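Local coordinates for putative HpcE protein (Mycolicibacterium smegmatis, PDB 6V77), which is a putative HpcE protein of the fumarylacetoacetate hydrolase (FAH) family that binds a zinc ion through carboxylate side chains, at residues L12-G17 / A50-P55; D35-W40 / V125-R130; V118-E123 / T205-R210; F143-S148 / P181-V186; V149-S154 / D259-Y264. One frame throughout, in Å; residues are numbered along the deposited sequence. Where two conformers were deposited one is given.

How the contacts relate
From the N terminus, contact 1 closes the first loop, laying the chain that follows helix 40-49 against the tip of an early hairpin. Contact 2 opens inside that loop and so crosses it, joining helix 33-38 and its continuation to the end of strand 118-128. The start of the same strand opens contact 3, which crosses contact 2 and reaches strand 204-210, outermost in the five-strand sheet within this chain. Contact 4, nested within contact 3, pairs strands 144-155 and 177-185. Contact 5 crosses both contact 3 and contact 4, running from strand 144-155 to strand 260-265. Contacts 3 and 5, whose centres are about 7 Å apart, share the zinc ion and join the two sheets.

Contact 1: residues L12-G17 / A50-P55; sequences LVTGDG and AALPAP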
# COMPACT_ATOMS: atom_id res chain seq x y z
N LEU B 12 14.30 10.98 19.91
CA LEU B 12 14.75 9.90 20.77
C LEU B 12 14.24 10.17 22.18
O LEU B 12 14.31 11.30 22.66
CB LEU B 12 16.29 9.83 20.74
CG LEU B 12 17.04 8.68 21.42
CD1 LEU B 12 16.63 7.33 20.86
CD2 LEU B 12 18.54 8.89 21.24
N VAL B 13 13.67 9.14 22.81
CA VAL B 13 13.24 9.24 24.20
C VAL B 13 14.48 9.10 25.08
O VAL B 13 15.19 8.10 25.01
CB VAL B 13 12.21 8.16 24.55
CG1 VAL B 13 12.03 8.06 26.09
CG2 VAL B 13 10.89 8.44 23.85
N THR B 14 14.75 10.12 25.90
CA THR B 14 15.91 10.14 26.78
C THR B 14 15.43 10.49 28.18
O THR B 14 15.10 11.65 28.46
CB THR B 14 16.95 11.16 26.31
OG1 THR B 14 16.40 12.48 26.41
CG2 THR B 14 17.36 10.89 24.87
N GLY B 15 15.38 9.49 29.06
CA GLY B 15 14.85 9.73 30.39
C GLY B 15 13.39 10.10 30.32
O GLY B 15 12.58 9.42 29.67
N ASP B 16 13.03 11.19 30.99
CA ASP B 16 11.66 11.66 31.05
C ASP B 16 11.31 12.62 29.92
O ASP B 16 10.15 13.03 29.82
CB ASP B 16 11.39 12.33 32.40
CG ASP B 16 11.89 11.51 33.56
OD1 ASP B 16 11.44 10.35 33.71
OD2 ASP B 16 12.76 12.01 34.31
N GLY B 17 12.27 12.97 29.08
CA GLY B 17 12.01 13.89 27.98
C GLY B 17 12.43 13.34 26.63
O GLY B 17 12.56 12.12 26.46
N ALA B 50 26.60 8.88 20.89
CA ALA B 50 26.35 10.30 20.68
C ALA B 50 26.33 11.07 22.00
O ALA B 50 25.90 10.56 23.04
CB ALA B 50 25.02 10.50 19.94
N ALA B 51 26.79 12.31 21.94
CA ALA B 51 26.66 13.26 23.04
C ALA B 51 25.37 14.05 22.82
O ALA B 51 25.31 14.93 21.95
CB ALA B 51 27.86 14.19 23.10
N LEU B 52 24.34 13.73 23.57
CA LEU B 52 23.05 14.35 23.29
C LEU B 52 22.85 15.61 24.12
O LEU B 52 23.41 15.75 25.20
CB LEU B 52 21.92 13.36 23.59
CG LEU B 52 21.93 12.06 22.78
CD1 LEU B 52 20.81 11.16 23.25
CD2 LEU B 52 21.82 12.34 21.28
N PRO B 53 22.04 16.55 23.65
CA PRO B 53 21.72 17.71 24.50
C PRO B 53 20.78 17.31 25.63
O PRO B 53 20.35 16.15 25.71
CB PRO B 53 21.05 18.67 23.52
CG PRO B 53 20.38 17.78 22.55
CD PRO B 53 21.34 16.61 22.37
N ALA B 54 20.47 18.25 26.52
CA ALA B 54 19.55 17.96 27.61
C ALA B 54 18.18 17.59 27.03
O ALA B 54 17.78 18.10 25.98
CB ALA B 54 19.42 19.17 28.53
N PRO B 55 17.45 16.68 27.68
CA PRO B 55 16.12 16.31 27.19
C PRO B 55 15.18 17.50 27.26
O PRO B 55 15.27 18.34 28.17
CB PRO B 55 15.67 15.20 28.14
CG PRO B 55 16.85 14.86 28.98
CD PRO B 55 17.79 16.01 28.95
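The N-terminal beta hairpin of strands 9-14 and 17-20 presents Leu12, Thr14 and Gly17 to Leu52 and Pro55, which belong to the irregular chain following helix 40-49. Two small clusters carry the contact. At the first, a single methyl, Leu52 CD1, is shared by two neighbours: it lies 3.8 Å from Leu12 CD2 and equally 3.8 Å from Thr14 CG2. The Leu12 and Leu52 side chains cross at about a right angle, so they touch at their ends rather than along their lengths. Thr14 divides its branches between the two partners. With OG1 set between the backbone N and the carbonyl carbon (chi1 65°), the hydroxyl is turned to Pro55, while CG2 goes to Leu52.

The type II' turn from Thr14 to Gly17 shapes the hairpin end, with Gly15 at positive phi (64°). It is closed by a reciprocal backbone pair, Thr14 N to Gly17 O at 3.0 Å and Gly17 N to Thr14 O at 3.2 Å. This brings Gly17 round to the same proline: its CA lies 3.9 Å from Pro55 CB, an approach made possible by the lack of a side chain. The pyrrolidine ring lies against the mouth of the turn, with Pro55 CB also 3.3 Å from Thr14 OG1. That hydroxyl is buried here against carbon, and no polar partner for it is present in the model. Leu12 also touches Leu3 of strand 2-6, and Leu52 touches Ala24 of helix 21-24.

Contact 2: residues D35-W40 / V125-R130; sequences DLYQHW and VVVMGR
Tyr37, on the last turn of helix 33-38, and Trp40, the first residue of the next helix, pack on Val127 and Gly129 where strand 118-128 leaves the large mixed sheet of this FAH-family fold. The leading apolar interaction is a CH-pi contact. Val127 CG1 sits 3.9 Å from the centroid of the Tyr37 ring and only 7° off its normal, so the methyl lies almost exactly over the middle of one face. With CG1 anti to the backbone N (chi1 179°), the valine turns this methyl, and not CG2, onto the ring. Around this pair, Leu183 of strand 177-185 touches both residues, and Tyr37 OH is held by a hydrogen bond to Pro65 O.

A second face contact is made with backbone. Gly129 CA lies over one face of the Trp40 indole, 4.1 Å from Trp40 CD1, so that the main chain itself rests against the ring. Beside it, Gly129 O comes to 3.4 Å from Trp40 CB.

Polar links between the segments run through water. The carbonyl oxygens Tyr37 O and Gly129 O are 3.5 Å apart, two acceptors that cannot bond to each other directly. Water 1 is placed to donate to both, though competing acceptors mean that not every bond need be made at once: its oxygen is 2.9 Å from Tyr37 O and 2.7 Å from Gly129 O.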
# COMPACT_ATOMS: atom_id res chain seq x y z
N ASP B 35 13.56 8.11 7.34
CA ASP B 35 14.99 8.20 7.07
C ASP B 35 15.79 7.39 8.08
O ASP B 35 16.86 6.86 7.76
CB ASP B 35 15.48 9.65 7.10
CG ASP B 35 17.01 9.78 6.98
OD1 ASP B 35 17.53 9.53 5.88
OD2 ASP B 35 17.70 10.11 7.97
N LEU B 36 15.31 7.33 9.32
CA LEU B 36 15.99 6.52 10.32
C LEU B 36 15.92 5.05 9.96
O LEU B 36 16.93 4.35 10.02
CB LEU B 36 15.37 6.75 11.70
CG LEU B 36 16.13 7.72 12.58
CD1 LEU B 36 16.32 9.04 11.87
CD2 LEU B 36 15.36 7.91 13.86
N TYR B 37 14.74 4.57 9.57
CA TYR B 37 14.61 3.15 9.26
C TYR B 37 15.47 2.79 8.06
O TYR B 37 16.08 1.71 8.03
CB TYR B 37 13.14 2.77 9.04
CG TYR B 37 12.31 3.21 10.23
CD1 TYR B 37 12.69 2.87 11.53
CD2 TYR B 37 11.18 4.02 10.06
CE1 TYR B 37 11.97 3.30 12.62
CE2 TYR B 37 10.45 4.45 11.16
CZ TYR B 37 10.84 4.08 12.43
OH TYR B 37 10.14 4.51 13.53
N GLN B 38 15.56 3.69 7.07
CA GLN B 38 16.36 3.40 5.90
C GLN B 38 17.84 3.30 6.26
O GLN B 38 18.60 2.59 5.59
CB GLN B 38 16.12 4.46 4.83
CG GLN B 38 16.81 4.18 3.52
CD GLN B 38 16.28 2.94 2.83
OE1 GLN B 38 15.09 2.63 2.90
NE2 GLN B 38 17.16 2.21 2.15
N HIS B 39 18.27 4.00 7.31
CA HIS B 39 19.66 3.98 7.75
C HIS B 39 19.74 3.49 9.19
O HIS B 39 20.49 4.03 10.01
CB HIS B 39 20.29 5.36 7.61
CG HIS B 39 20.20 5.92 6.22
ND1 HIS B 39 21.03 5.52 5.19
CD2 HIS B 39 19.38 6.86 5.70
CE1 HIS B 39 20.72 6.19 4.09
NE2 HIS B 39 19.72 7.01 4.37
N TRP B 40 19.00 2.42 9.50
CA TRP B 40 18.77 1.98 10.88
C TRP B 40 20.06 1.64 11.60
O TRP B 40 20.31 2.11 12.72
CB TRP B 40 17.82 0.78 10.89
CG TRP B 40 17.39 0.35 12.29
CD1 TRP B 40 17.63 -0.86 12.88
CD2 TRP B 40 16.64 1.12 13.24
NE1 TRP B 40 17.08 -0.88 14.15
CE2 TRP B 40 16.47 0.32 14.39
CE3 TRP B 40 16.10 2.41 13.23
CZ2 TRP B 40 15.77 0.78 15.53
CZ3 TRP B 40 15.40 2.85 14.35
CH2 TRP B 40 15.26 2.04 15.48
N VAL B 125 2.02 -3.71 16.42
CA VAL B 125 2.54 -3.17 15.16
C VAL B 125 4.04 -3.37 15.15
O VAL B 125 4.71 -3.10 16.15
CB VAL B 125 2.17 -1.68 15.01
CG1 VAL B 125 2.80 -1.10 13.74
CG2 VAL B 125 0.66 -1.52 14.93
N VAL B 126 4.56 -3.85 14.02
CA VAL B 126 5.97 -4.11 13.79
C VAL B 126 6.46 -3.16 12.70
O VAL B 126 5.79 -3.00 11.68
CB VAL B 126 6.21 -5.58 13.39
CG1 VAL B 126 7.69 -5.81 12.97
CG2 VAL B 126 5.80 -6.51 14.54
N VAL B 127 7.61 -2.53 12.93
CA VAL B 127 8.22 -1.63 11.94
C VAL B 127 9.56 -2.24 11.56
O VAL B 127 10.36 -2.55 12.44
CB VAL B 127 8.41 -0.21 12.49
CG1 VAL B 127 9.06 0.70 11.44
CG2 VAL B 127 7.09 0.38 12.95
N MET B 128 9.79 -2.42 10.26
CA MET B 128 11.00 -3.07 9.80
C MET B 128 12.20 -2.13 9.89
O MET B 128 12.10 -0.94 9.58
CB MET B 128 10.83 -3.53 8.35
CG MET B 128 9.66 -4.51 8.14
SD MET B 128 9.83 -5.99 9.16
CE MET B 128 11.35 -6.74 8.49
N GLY B 129 13.35 -2.69 10.26
CA GLY B 129 14.60 -1.95 10.30
C GLY B 129 15.57 -2.39 9.21
O GLY B 129 16.53 -1.69 8.89
N ARG B 130 15.33 -3.57 8.66
CA ARG B 130 16.10 -4.10 7.54
C ARG B 130 15.13 -4.81 6.62
O ARG B 130 14.17 -5.42 7.10
CB ARG B 130 17.17 -5.07 8.01
CG ARG B 130 18.06 -5.59 6.86
CD ARG B 130 19.05 -6.61 7.38
NE ARG B 130 19.66 -7.29 6.23
CZ ARG B 130 20.56 -8.27 6.30
NH1 ARG B 130 20.98 -8.72 7.48
NH2 ARG B 130 21.03 -8.80 5.18
O HOH W 1 18.01 -0.23 7.17

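Contact 3: residues V118-E123 / T205-R210; sequences VDWEVE and TVQHSR. With ZN (zinc ion), chain L.
The Trp120 indole meets the Gln207 amide at its edge, near the ring plane, where Gln207 OE1 lies 3.4 Å from Trp120 CD1; the two planes are 63° apart. One face of the indole carries Asp119 OD1, 3.5 Å above the plane and offset toward the rim. Val206 CG2 approaches obliquely, 3.5 Å from Trp120 NE1, whose polar partner is Gly244.

Gln207 OE1 is also the acceptor that bridges the segments. Val122 N donates to it at 3.0 Å with a nearly straight N-H...O angle of 173°, the donor tilted 21° from the carbonyl plane. The other end of the amide, NE2, bonds to Thr241 OG1, which fixes its rotation. In strand 204-210, outermost of its sheet within this chain, Val206 and Gln207 form a classic beta bulge opposite Ala199 of the neighbouring strand 196-201, which lets both consecutive side chains point toward 118-123.

Alternation along 118-123 sends Trp120 and Val122 to this interface and Glu121 and Glu123 to the zinc ion. Glu121 OE1 and Glu123 OE2 each bind the zinc at 2.2 Å, with Asp152 and water 2 (2.1 Å from the zinc) completing the modelled ligands. Arg156 forms salt bridges with both Glu121 OE2 and Asp119 OD2.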
# COMPACT_ATOMS: atom_id res chain seq x y z
N VAL B 118 -18.59 0.30 13.00
CA VAL B 118 -17.16 0.50 13.21
C VAL B 118 -16.70 -0.31 14.42
O VAL B 118 -17.26 -0.18 15.52
CB VAL B 118 -16.83 1.99 13.37
CG1 VAL B 118 -15.37 2.17 13.58
CG2 VAL B 118 -17.30 2.77 12.11
N ASP B 119 -15.67 -1.11 14.21
CA ASP B 119 -15.25 -2.13 15.16
C ASP B 119 -13.80 -1.88 15.54
O ASP B 119 -13.03 -1.31 14.76
CB ASP B 119 -15.42 -3.50 14.53
CG ASP B 119 -15.55 -4.60 15.54
OD1 ASP B 119 -15.41 -4.35 16.76
OD2 ASP B 119 -15.82 -5.73 15.09
N TRP B 120 -13.43 -2.31 16.75
CA TRP B 120 -12.10 -2.12 17.32
C TRP B 120 -11.27 -3.40 17.17
O TRP B 120 -11.82 -4.51 17.18
CB TRP B 120 -12.20 -1.76 18.80
CG TRP B 120 -13.00 -2.79 19.59
CD1 TRP B 120 -12.51 -3.93 20.19
CD2 TRP B 120 -14.41 -2.80 19.82
NE1 TRP B 120 -13.54 -4.62 20.79
CE2 TRP B 120 -14.71 -3.95 20.57
CE3 TRP B 120 -15.46 -1.93 19.47
CZ2 TRP B 120 -16.00 -4.26 20.98
CZ3 TRP B 120 -16.75 -2.24 19.88
CH2 TRP B 120 -17.01 -3.40 20.63
N GLU B 121 -9.94 -3.23 17.09
CA GLU B 121 -9.00 -4.36 16.97
C GLU B 121 -7.63 -3.89 17.48
O GLU B 121 -6.87 -3.30 16.71
CB GLU B 121 -8.89 -4.85 15.52
CG GLU B 121 -10.18 -5.39 14.85
CD GLU B 121 -9.92 -6.25 13.61
OE1 GLU B 121 -8.79 -6.19 13.08
OE2 GLU B 121 -10.82 -6.99 13.18
N VAL B 122 -7.30 -4.17 18.75
CA VAL B 122 -5.95 -3.85 19.22
C VAL B 122 -4.95 -4.77 18.53
O VAL B 122 -5.20 -5.97 18.35
CB VAL B 122 -5.81 -3.98 20.76
CG1 VAL B 122 -6.21 -5.37 21.27
CG2 VAL B 122 -4.36 -3.68 21.20
N GLU B 123 -3.81 -4.21 18.10
CA GLU B 123 -2.80 -5.04 17.45
C GLU B 123 -1.40 -4.61 17.83
O GLU B 123 -1.13 -3.43 18.06
CB GLU B 123 -2.92 -5.00 15.92
CG GLU B 123 -4.34 -5.26 15.43
CD GLU B 123 -4.41 -5.81 14.04
OE1 GLU B 123 -3.37 -5.94 13.36
OE2 GLU B 123 -5.53 -6.14 13.64
N THR B 205 -13.15 -3.68 29.93
CA THR B 205 -12.29 -4.45 29.03
C THR B 205 -13.14 -5.11 27.95
O THR B 205 -14.19 -5.70 28.24
CB THR B 205 -11.49 -5.51 29.78
OG1 THR B 205 -10.68 -4.89 30.78
CG2 THR B 205 -10.57 -6.27 28.81
N VAL B 206 -12.70 -4.97 26.70
CA VAL B 206 -13.30 -5.69 25.58
C VAL B 206 -12.32 -6.61 24.87
O VAL B 206 -12.76 -7.56 24.21
CB VAL B 206 -13.94 -4.71 24.57
CG1 VAL B 206 -15.17 -4.01 25.21
CG2 VAL B 206 -12.92 -3.70 24.10
N GLN B 207 -11.01 -6.35 24.96
CA GLN B 207 -10.01 -7.30 24.48
C GLN B 207 -8.90 -7.40 25.51
O GLN B 207 -8.55 -6.41 26.16
CB GLN B 207 -9.42 -6.86 23.14
CG GLN B 207 -10.41 -6.92 21.97
CD GLN B 207 -9.73 -6.57 20.66
OE1 GLN B 207 -9.44 -5.39 20.40
NE2 GLN B 207 -9.43 -7.58 19.85
N HIS B 208 -8.36 -8.61 25.67
CA HIS B 208 -7.22 -8.83 26.56
C HIS B 208 -6.60 -10.18 26.28
O HIS B 208 -7.24 -11.21 26.49
CB HIS B 208 -7.62 -8.75 28.03
CG HIS B 208 -6.52 -9.16 28.97
ND1 HIS B 208 -6.58 -10.32 29.71
CD2 HIS B 208 -5.33 -8.59 29.25
CE1 HIS B 208 -5.47 -10.43 30.43
NE2 HIS B 208 -4.69 -9.40 30.16
N SER B 209 -5.35 -10.19 25.82
CA SER B 209 -4.68 -11.43 25.46
C SER B 209 -3.17 -11.19 25.54
O SER B 209 -2.71 -10.18 26.08
CB SER B 209 -5.13 -11.88 24.06
OG SER B 209 -4.73 -13.21 23.80
N ARG B 210 -2.39 -12.13 25.00
CA ARG B 210 -0.95 -11.98 24.88
C ARG B 210 -0.54 -12.42 23.48
O ARG B 210 -1.14 -13.33 22.91
CB ARG B 210 -0.18 -12.82 25.93
CG ARG B 210 -0.50 -12.47 27.39
CD ARG B 210 0.48 -13.14 28.38
NE ARG B 210 1.82 -12.56 28.29
CZ ARG B 210 2.26 -11.57 29.07
NH1 ARG B 210 3.49 -11.09 28.91
NH2 ARG B 210 1.47 -11.06 30.01
ZN ZN L . -6.87 -6.63 12.01
O HOH W 2 -5.02 -6.73 10.93

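Contact 4: residues F143-S148 / P181-V186; sequences FVAGVS and PELVTV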
# COMPACT_ATOMS: atom_id res chain seq x y z
N PHE B 143 15.66 -8.21 11.87
CA PHE B 143 15.27 -7.29 10.81
C PHE B 143 14.25 -6.26 11.29
O PHE B 143 13.82 -5.42 10.49
CB PHE B 143 14.68 -8.05 9.62
CG PHE B 143 15.70 -8.80 8.81
CD1 PHE B 143 15.96 -8.45 7.49
CD2 PHE B 143 16.41 -9.85 9.37
CE1 PHE B 143 16.92 -9.14 6.75
CE2 PHE B 143 17.38 -10.54 8.64
CZ PHE B 143 17.63 -10.19 7.33
N VAL B 144 13.86 -6.29 12.57
CA VAL B 144 12.82 -5.43 13.10
C VAL B 144 13.47 -4.25 13.80
O VAL B 144 14.32 -4.42 14.68
CB VAL B 144 11.92 -6.21 14.08
CG1 VAL B 144 10.98 -5.26 14.88
CG2 VAL B 144 11.10 -7.24 13.31
N ALA B 145 13.03 -3.04 13.42
CA ALA B 145 13.46 -1.85 14.15
C ALA B 145 12.83 -1.81 15.54
O ALA B 145 13.53 -1.67 16.55
CB ALA B 145 13.07 -0.59 13.36
N GLY B 146 11.51 -1.90 15.60
CA GLY B 146 10.85 -1.91 16.90
C GLY B 146 9.38 -2.19 16.72
O GLY B 146 8.91 -2.47 15.62
N VAL B 147 8.64 -2.09 17.83
CA VAL B 147 7.22 -2.40 17.83
C VAL B 147 6.47 -1.20 18.39
O VAL B 147 7.05 -0.34 19.05
CB VAL B 147 6.89 -3.66 18.68
CG1 VAL B 147 7.60 -4.88 18.10
CG2 VAL B 147 7.27 -3.44 20.17
N SER B 148 5.17 -1.15 18.11
CA SER B 148 4.36 -0.09 18.67
C SER B 148 2.94 -0.62 18.86
O SER B 148 2.64 -1.79 18.57
CB SER B 148 4.41 1.17 17.79
OG SER B 148 3.89 2.29 18.51
N PRO B 181 2.08 5.35 21.05
CA PRO B 181 2.74 6.64 20.83
C PRO B 181 4.22 6.54 20.46
O PRO B 181 4.74 7.47 19.84
CB PRO B 181 2.60 7.34 22.19
CG PRO B 181 2.59 6.20 23.17
CD PRO B 181 1.79 5.12 22.48
N GLU B 182 4.88 5.44 20.82
CA GLU B 182 6.33 5.33 20.68
C GLU B 182 6.70 4.06 19.96
O GLU B 182 5.99 3.06 20.03
CB GLU B 182 7.01 5.35 22.05
CG GLU B 182 6.86 6.67 22.72
CD GLU B 182 7.35 6.70 24.16
OE1 GLU B 182 7.64 5.64 24.76
OE2 GLU B 182 7.43 7.82 24.68
N LEU B 183 7.84 4.10 19.27
CA LEU B 183 8.46 2.88 18.79
C LEU B 183 9.37 2.37 19.89
O LEU B 183 10.13 3.16 20.46
CB LEU B 183 9.27 3.13 17.51
CG LEU B 183 9.83 1.87 16.84
CD1 LEU B 183 8.75 1.18 16.05
CD2 LEU B 183 11.00 2.22 15.94
N VAL B 184 9.29 1.08 20.19
CA VAL B 184 10.06 0.46 21.27
C VAL B 184 10.94 -0.62 20.66
O VAL B 184 10.42 -1.56 20.04
CB VAL B 184 9.15 -0.14 22.35
CG1 VAL B 184 9.98 -0.67 23.52
CG2 VAL B 184 8.15 0.92 22.84
N THR B 185 12.26 -0.51 20.83
CA THR B 185 13.11 -1.50 20.18
C THR B 185 13.03 -2.84 20.91
O THR B 185 12.61 -2.93 22.06
CB THR B 185 14.56 -1.01 20.09
OG1 THR B 185 15.07 -0.73 21.40
CG2 THR B 185 14.67 0.23 19.21
N VAL B 186 13.45 -3.89 20.20
CA VAL B 186 13.22 -5.27 20.63
C VAL B 186 13.94 -5.59 21.95
O VAL B 186 13.44 -6.37 22.78
CB VAL B 186 13.63 -6.19 19.46
CG1 VAL B 186 13.49 -7.65 19.79
CG2 VAL B 186 12.82 -5.83 18.20
O HOH W 3 15.01 -3.51 17.67
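Val147 and Val184 face each other as a hydrogen-bonded antiparallel pair, each satisfying the other's backbone. Val147 N donates to Val184 O at 2.9 Å, and Val184 N returns the bond to Val147 O at the same 2.9 Å, both with N-H...O angles of 160°. The two differ at the acceptor: the second donor lies in the carbonyl plane, the first is tilted from it. Val147 O has a further, weaker neighbour in Leu183 CA, a CA-H...O contact at 3.5 Å.

Next along, a side chain does the bonding. Ser148 OG is anti to the backbone N (chi1 -166°), a torsion that directs the hydroxyl to Glu182, and it donates to Glu182 O at 2.7 Å from above the carbonyl plane. The carboxylate of Glu182 turns elsewhere, to salt bridges with Arg58 and Arg2.

Toward 144 the strands separate and water 3 links the two backbones, accepting from Val186 N at 3.0 Å and donating to Ala145 O at 2.6 Å; this water has more acceptors near it than protons to give. Thr185 OG1 is satisfied by Asp187 and the amino terminus of Met1. Apolar contacts accompany these bonds. Leu183 CD1 lies 3.5 Å from Gly146 C, against bare backbone, while Val144 CG1 meets Val186 CG2 at 3.8 Å with the side chains crossing at about a right angle. The Val147-Val184 pair joins strands 144-155 and 177-185 of the large mixed sheet, and on the other edge of 144-155 Ala145 and Gly146 both face Val127 of strand 118-128, forming a classic beta bulge.

Contact 5: residues V149-S154 / D259-Y264; sequences VGQDLS and DELRTY. With ZN (zinc ion), chain L.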
# COMPACT_ATOMS: atom_id res chain seq x y z
N VAL B 149 2.05 0.25 19.34
CA VAL B 149 0.65 -0.10 19.56
C VAL B 149 -0.14 0.38 18.36
O VAL B 149 0.10 1.48 17.85
CB VAL B 149 0.10 0.54 20.85
CG1 VAL B 149 -1.32 0.02 21.15
CG2 VAL B 149 1.03 0.34 22.07
N GLY B 150 -1.11 -0.42 17.90
CA GLY B 150 -1.98 -0.00 16.82
C GLY B 150 -3.42 -0.41 17.05
O GLY B 150 -3.73 -1.28 17.88
N GLN B 151 -4.31 0.24 16.30
CA GLN B 151 -5.70 -0.15 16.15
C GLN B 151 -5.93 -0.45 14.69
O GLN B 151 -5.52 0.32 13.83
CB GLN B 151 -6.65 0.96 16.59
CG GLN B 151 -7.08 0.87 18.06
CD GLN B 151 -8.03 -0.28 18.34
OE1 GLN B 151 -8.78 -0.70 17.47
NE2 GLN B 151 -8.01 -0.77 19.59
N ASP B 152 -6.56 -1.58 14.39
CA ASP B 152 -7.07 -1.82 13.04
C ASP B 152 -8.57 -1.57 13.05
O ASP B 152 -9.38 -2.50 13.08
CB ASP B 152 -6.73 -3.23 12.55
CG ASP B 152 -7.24 -3.50 11.16
OD1 ASP B 152 -7.64 -2.54 10.46
OD2 ASP B 152 -7.24 -4.66 10.72
N LEU B 153 -8.95 -0.29 13.05
CA LEU B 153 -10.36 0.06 13.06
C LEU B 153 -10.98 -0.38 11.74
O LEU B 153 -10.36 -0.25 10.69
CB LEU B 153 -10.56 1.55 13.28
CG LEU B 153 -10.01 2.02 14.63
CD1 LEU B 153 -9.96 3.54 14.72
CD2 LEU B 153 -10.94 1.48 15.72
N SER B 154 -12.20 -0.91 11.81
CA SER B 154 -12.78 -1.64 10.68
C SER B 154 -14.25 -1.29 10.55
O SER B 154 -15.02 -1.54 11.48
CB SER B 154 -12.62 -3.16 10.88
OG SER B 154 -11.26 -3.51 11.17
N ASP B 259 -18.12 7.15 22.57
CA ASP B 259 -17.32 6.05 23.13
C ASP B 259 -15.86 6.44 23.20
O ASP B 259 -15.33 7.12 22.31
CB ASP B 259 -17.45 4.78 22.28
CG ASP B 259 -18.73 4.03 22.52
OD1 ASP B 259 -19.44 4.37 23.49
OD2 ASP B 259 -19.03 3.10 21.74
N GLU B 260 -15.19 6.01 24.27
CA GLU B 260 -13.76 6.20 24.45
C GLU B 260 -13.10 4.84 24.45
O GLU B 260 -13.46 3.96 25.25
CB GLU B 260 -13.46 6.94 25.76
CG GLU B 260 -13.67 8.43 25.67
CD GLU B 260 -13.12 9.14 26.88
OE1 GLU B 260 -11.97 9.63 26.81
OE2 GLU B 260 -13.83 9.18 27.90
N LEU B 261 -12.12 4.66 23.57
CA LEU B 261 -11.48 3.38 23.35
C LEU B 261 -10.02 3.52 23.77
O LEU B 261 -9.26 4.26 23.14
CB LEU B 261 -11.57 2.98 21.88
CG LEU B 261 -10.82 1.72 21.43
CD1 LEU B 261 -11.50 0.49 22.00
CD2 LEU B 261 -10.78 1.66 19.90
N ARG B 262 -9.64 2.82 24.83
CA ARG B 262 -8.27 2.80 25.29
C ARG B 262 -7.61 1.52 24.78
O ARG B 262 -8.16 0.43 24.94
CB ARG B 262 -8.21 2.89 26.82
CG ARG B 262 -6.80 2.69 27.40
CD ARG B 262 -6.77 2.91 28.92
NE ARG B 262 -5.44 2.61 29.43
CZ ARG B 262 -5.06 1.40 29.84
NH1 ARG B 262 -5.91 0.38 29.85
NH2 ARG B 262 -3.82 1.22 30.27
N THR B 263 -6.45 1.66 24.15
CA THR B 263 -5.74 0.56 23.52
C THR B 263 -4.37 0.49 24.18
O THR B 263 -3.74 1.53 24.38
CB THR B 263 -5.61 0.82 22.01
OG1 THR B 263 -6.90 0.98 21.42
CG2 THR B 263 -4.86 -0.31 21.29
N TYR B 264 -3.91 -0.71 24.56
CA TYR B 264 -2.62 -0.78 25.25
C TYR B 264 -1.86 -2.06 24.92
O TYR B 264 -2.45 -3.09 24.60
CB TYR B 264 -2.79 -0.69 26.78
CG TYR B 264 -3.49 -1.89 27.38
CD1 TYR B 264 -2.77 -3.03 27.76
CD2 TYR B 264 -4.86 -1.90 27.56
CE1 TYR B 264 -3.41 -4.14 28.29
CE2 TYR B 264 -5.51 -3.00 28.09
CZ TYR B 264 -4.77 -4.12 28.46
OH TYR B 264 -5.43 -5.21 28.99
ZN ZN L . -6.87 -6.63 12.01
O HOH W 2 -5.02 -6.73 10.93
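Gln151 reaches across to Thr263 at an oblique angle to that side chain, and the two polar ends meet: Gln151 NE2 donates to Thr263 OG1 at 2.8 Å, with an N-H...O angle of 150° and the hydroxyl tilted 18° from the amide plane. The glutamine chain bends at chi2, which turns the amide toward Thr263, and Gln151 CG lies 3.4 Å from the same Thr263 OG1. Leu261 comes at the amide from the opposite direction, its CD2 3.7 Å from Gln151 NE2. Gln151 OE1 is taken by the backbone N of Glu121, so bonds at both ends hold the buried amide in its rotation.

Strand 144-155 of the large mixed sheet and strand 260-265 of the five-strand sheet pack here face to face: the short segment axes approach to 7.1 Å and their directions differ by 140°, too far apart for backbone pairing. Side chains therefore fill the interface. Val149 and Thr263 lie alongside one another, pointing opposite ways, with Val149 CG1 3.6 Å from Thr263 CG2. Leu153 and Leu261 pass in the same manner more loosely, at 4.2 Å between their CD2 atoms.

On the side of 149-154 away from this interface, Asp152 OD2 binds the zinc ion at 2.4 Å. Asp152 OD1 forms a salt bridge with Lys99, and OD2 a hydrogen bond with Lys171, while Ser154 OG donates to Asp152 O at 2.9 Å from above its carbonyl plane.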